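Local coordinates for protein putative N-acetylmuramoyl-L-alanine amidase (Enterococcus phage phiM1EF22, PDB 7D55) that probably serves as the cell-wall-binding part of a phage endolysin, a tetrameric domain that would bring the amidase to the enterococcal surface, at residues L16-T24 / Q62-Y72. Numbering follows the deposited sequence.
Sequences LEWNGDAWT and QKEWNKNAPWY
W18 and K67 mark the nearest approach of the two backbones, 7.1 Å between CA atoms, where the type I turn E17–G20 faces the type I turn N66–A69, so that the loop leading into strand 22-28 meets the one between strand 59-60 and helix 71-78; no backbone-to-backbone hydrogen bond joins them. K67 runs out extended past the W18 carbonyl, and its ammonium group ends between two oxygens of the first turn: NZ donates to G20 O at 2.7 Å and to N19 OD1 at 3.0 Å. N19 meets the lysine chain at about a right angle; its CG lies anti to the backbone N (chi1 -154°), which brings OD1 round to NZ. The other half of the contact is built on the W23 indole. The Q62 amide lies over one face of it, the planes 17° apart, with OE1 3.1 Å from W23 CE2. This is a stack and not a hydrogen bond, as the angle at NE1 is poor; Q62 CG adds a CH-pi contact over the six-membered ring. The backbone N of K67 sits at the indole edge, and Y72 CE2 packs 4.3 Å from W23 CZ3. Within 62-72, N66 ND2 donates almost straight to Q62 O (173°), while N66 OD1 accepts from N68 N in an Asx turn. One water donates to W18 O and hydrogen-bonds to Y72 OH, joining the first turn to helix 71-78. The lysine charge is thus met by neutral acceptors, without a salt bridge, while the bond from Q62 NE2 to E6 OE2 probably keeps the amide flat on the indole.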
# COMPACT_ATOMS: atom_id res chain seq x y z
N LEU A 16 -8.43 -17.13 14.03
CA LEU A 16 -9.27 -17.29 12.85
C LEU A 16 -9.26 -18.75 12.41
O LEU A 16 -8.20 -19.36 12.28
CB LEU A 16 -8.75 -16.41 11.72
CG LEU A 16 -8.63 -14.93 12.06
CD1 LEU A 16 -8.24 -14.14 10.83
CD2 LEU A 16 -9.93 -14.38 12.66
N GLU A 17 -10.46 -19.32 12.23
CA GLU A 17 -10.63 -20.72 11.88
C GLU A 17 -11.82 -20.82 10.94
O GLU A 17 -12.73 -20.00 11.01
CB GLU A 17 -10.97 -21.58 13.11
CG GLU A 17 -10.11 -21.35 14.33
CD GLU A 17 -10.40 -22.33 15.43
OE1 GLU A 17 -11.59 -22.66 15.64
OE2 GLU A 17 -9.44 -22.77 16.11
N TRP A 18 -11.83 -21.84 10.07
CA TRP A 18 -12.91 -21.94 9.09
C TRP A 18 -14.26 -22.13 9.75
O TRP A 18 -15.28 -21.65 9.24
CB TRP A 18 -12.64 -23.06 8.08
CG TRP A 18 -13.04 -24.43 8.54
CD1 TRP A 18 -12.24 -25.35 9.16
CD2 TRP A 18 -14.34 -25.05 8.41
NE1 TRP A 18 -12.96 -26.50 9.43
CE2 TRP A 18 -14.24 -26.34 8.98
CE3 TRP A 18 -15.56 -24.64 7.88
CZ2 TRP A 18 -15.32 -27.22 9.03
CZ3 TRP A 18 -16.64 -25.51 7.94
CH2 TRP A 18 -16.51 -26.79 8.50
N ASN A 19 -14.29 -22.81 10.89
CA ASN A 19 -15.52 -23.14 11.59
C ASN A 19 -15.63 -22.42 12.93
O ASN A 19 -16.15 -22.97 13.90
CB ASN A 19 -15.68 -24.65 11.77
CG ASN A 19 -17.13 -25.06 11.88
OD1 ASN A 19 -18.03 -24.26 11.59
ND2 ASN A 19 -17.36 -26.29 12.30
N GLY A 20 -15.14 -21.19 12.98
CA GLY A 20 -15.26 -20.41 14.20
C GLY A 20 -16.70 -20.27 14.64
O GLY A 20 -17.63 -20.26 13.82
N ASP A 21 -16.90 -20.16 15.95
CA ASP A 21 -18.23 -20.06 16.52
C ASP A 21 -18.74 -18.63 16.57
O ASP A 21 -19.90 -18.42 16.95
CB ASP A 21 -18.24 -20.63 17.93
CG ASP A 21 -17.38 -19.83 18.88
OD1 ASP A 21 -16.19 -19.60 18.57
OD2 ASP A 21 -17.89 -19.41 19.94
N ALA A 22 -17.91 -17.65 16.22
CA ALA A 22 -18.32 -16.26 16.19
C ALA A 22 -17.78 -15.63 14.91
O ALA A 22 -17.11 -16.29 14.10
CB ALA A 22 -17.88 -15.53 17.48
N TRP A 23 -18.08 -14.35 14.72
CA TRP A 23 -17.68 -13.63 13.52
C TRP A 23 -16.96 -12.35 13.91
O TRP A 23 -17.27 -11.76 14.95
CB TRP A 23 -18.91 -13.29 12.63
CG TRP A 23 -19.54 -14.54 12.11
CD1 TRP A 23 -20.37 -15.38 12.79
CD2 TRP A 23 -19.33 -15.12 10.82
NE1 TRP A 23 -20.72 -16.45 11.98
CE2 TRP A 23 -20.09 -16.31 10.77
CE3 TRP A 23 -18.59 -14.75 9.70
CZ2 TRP A 23 -20.12 -17.13 9.65
CZ3 TRP A 23 -18.64 -15.57 8.57
CH2 TRP A 23 -19.38 -16.74 8.56
N THR A 24 -16.00 -11.95 13.08
CA THR A 24 -15.34 -10.67 13.23
C THR A 24 -15.29 -9.93 11.90
O THR A 24 -15.21 -10.54 10.83
CB THR A 24 -13.91 -10.80 13.77
OG1 THR A 24 -13.36 -9.49 13.99
CG2 THR A 24 -13.02 -11.57 12.78
N GLN A 62 -22.29 -11.28 5.63
CA GLN A 62 -22.43 -12.73 5.69
C GLN A 62 -23.47 -13.28 4.73
O GLN A 62 -23.56 -14.50 4.58
CB GLN A 62 -22.77 -13.17 7.11
CG GLN A 62 -21.62 -13.00 8.09
CD GLN A 62 -22.00 -13.48 9.47
OE1 GLN A 62 -22.45 -14.61 9.63
NE2 GLN A 62 -21.83 -12.62 10.48
N LYS A 63 -24.27 -12.43 4.09
CA LYS A 63 -25.12 -12.90 3.01
C LYS A 63 -24.28 -13.35 1.81
O LYS A 63 -24.60 -14.35 1.16
CB LYS A 63 -26.11 -11.81 2.61
CG LYS A 63 -27.05 -12.19 1.49
CD LYS A 63 -28.12 -11.12 1.28
CE LYS A 63 -29.12 -11.54 0.20
NZ LYS A 63 -28.43 -11.92 -1.07
N GLU A 64 -23.18 -12.64 1.54
CA GLU A 64 -22.31 -12.87 0.39
C GLU A 64 -21.18 -13.85 0.70
O GLU A 64 -20.89 -14.77 -0.09
CB GLU A 64 -21.69 -11.54 -0.07
CG GLU A 64 -22.65 -10.55 -0.71
CD GLU A 64 -23.36 -9.67 0.29
OE1 GLU A 64 -24.61 -9.58 0.23
OE2 GLU A 64 -22.68 -9.04 1.14
N TRP A 65 -20.49 -13.66 1.82
CA TRP A 65 -19.32 -14.45 2.18
C TRP A 65 -19.60 -15.13 3.51
O TRP A 65 -19.80 -14.44 4.52
CB TRP A 65 -18.09 -13.56 2.33
CG TRP A 65 -17.53 -12.95 1.07
CD1 TRP A 65 -18.06 -12.99 -0.19
CD2 TRP A 65 -16.31 -12.22 0.98
NE1 TRP A 65 -17.24 -12.30 -1.06
CE2 TRP A 65 -16.16 -11.83 -0.37
CE3 TRP A 65 -15.34 -11.85 1.91
CZ2 TRP A 65 -15.06 -11.08 -0.81
CZ3 TRP A 65 -14.26 -11.12 1.48
CH2 TRP A 65 -14.12 -10.74 0.13
N ASN A 66 -19.58 -16.45 3.53
CA ASN A 66 -19.90 -17.20 4.74
C ASN A 66 -19.26 -18.58 4.62
O ASN A 66 -18.51 -18.86 3.69
CB ASN A 66 -21.41 -17.24 4.94
CG ASN A 66 -22.13 -17.75 3.72
OD1 ASN A 66 -21.85 -18.85 3.25
ND2 ASN A 66 -23.05 -16.96 3.19
N LYS A 67 -19.58 -19.47 5.56
CA LYS A 67 -18.93 -20.79 5.54
C LYS A 67 -19.34 -21.61 4.34
O LYS A 67 -18.61 -22.53 3.95
CB LYS A 67 -19.19 -21.54 6.84
CG LYS A 67 -18.64 -20.83 8.07
CD LYS A 67 -18.95 -21.59 9.34
CE LYS A 67 -18.45 -20.83 10.55
NZ LYS A 67 -19.01 -21.43 11.81
N ASN A 68 -20.47 -21.30 3.75
CA ASN A 68 -20.93 -21.99 2.56
C ASN A 68 -20.35 -21.39 1.29
O ASN A 68 -20.36 -22.05 0.24
CB ASN A 68 -22.46 -21.95 2.53
CG ASN A 68 -23.06 -22.95 1.60
OD1 ASN A 68 -23.86 -22.60 0.74
ND2 ASN A 68 -22.69 -24.22 1.76
N ALA A 69 -19.83 -20.17 1.37
CA ALA A 69 -19.14 -19.51 0.26
C ALA A 69 -18.01 -18.68 0.85
O ALA A 69 -18.10 -17.45 0.98
CB ALA A 69 -20.10 -18.63 -0.54
N PRO A 70 -16.93 -19.34 1.29
CA PRO A 70 -15.89 -18.66 2.09
C PRO A 70 -14.88 -17.88 1.25
O PRO A 70 -13.68 -18.16 1.24
CB PRO A 70 -15.26 -19.83 2.85
CG PRO A 70 -15.44 -21.02 1.94
CD PRO A 70 -16.77 -20.81 1.27
N TRP A 71 -15.38 -16.85 0.56
CA TRP A 71 -14.52 -16.07 -0.32
C TRP A 71 -13.41 -15.37 0.44
O TRP A 71 -12.36 -15.06 -0.14
CB TRP A 71 -15.38 -15.06 -1.07
CG TRP A 71 -16.19 -15.69 -2.14
CD1 TRP A 71 -17.51 -16.06 -2.07
CD2 TRP A 71 -15.73 -16.07 -3.43
NE1 TRP A 71 -17.90 -16.63 -3.27
CE2 TRP A 71 -16.83 -16.64 -4.12
CE3 TRP A 71 -14.50 -15.97 -4.09
CZ2 TRP A 71 -16.72 -17.12 -5.42
CZ3 TRP A 71 -14.41 -16.43 -5.38
CH2 TRP A 71 -15.50 -17.00 -6.03
N TYR A 72 -13.61 -15.10 1.73
CA TYR A 72 -12.55 -14.53 2.54
C TYR A 72 -11.29 -15.41 2.55
O TYR A 72 -10.18 -14.89 2.69
CB TYR A 72 -13.05 -14.23 3.95
CG TYR A 72 -13.91 -15.32 4.54
CD1 TYR A 72 -13.34 -16.50 5.04
CD2 TYR A 72 -15.30 -15.18 4.60
CE1 TYR A 72 -14.15 -17.50 5.60
CE2 TYR A 72 -16.10 -16.16 5.14
CZ TYR A 72 -15.52 -17.32 5.63
OH TYR A 72 -16.35 -18.28 6.16
O HOH W 1 -15.12 -20.63 6.66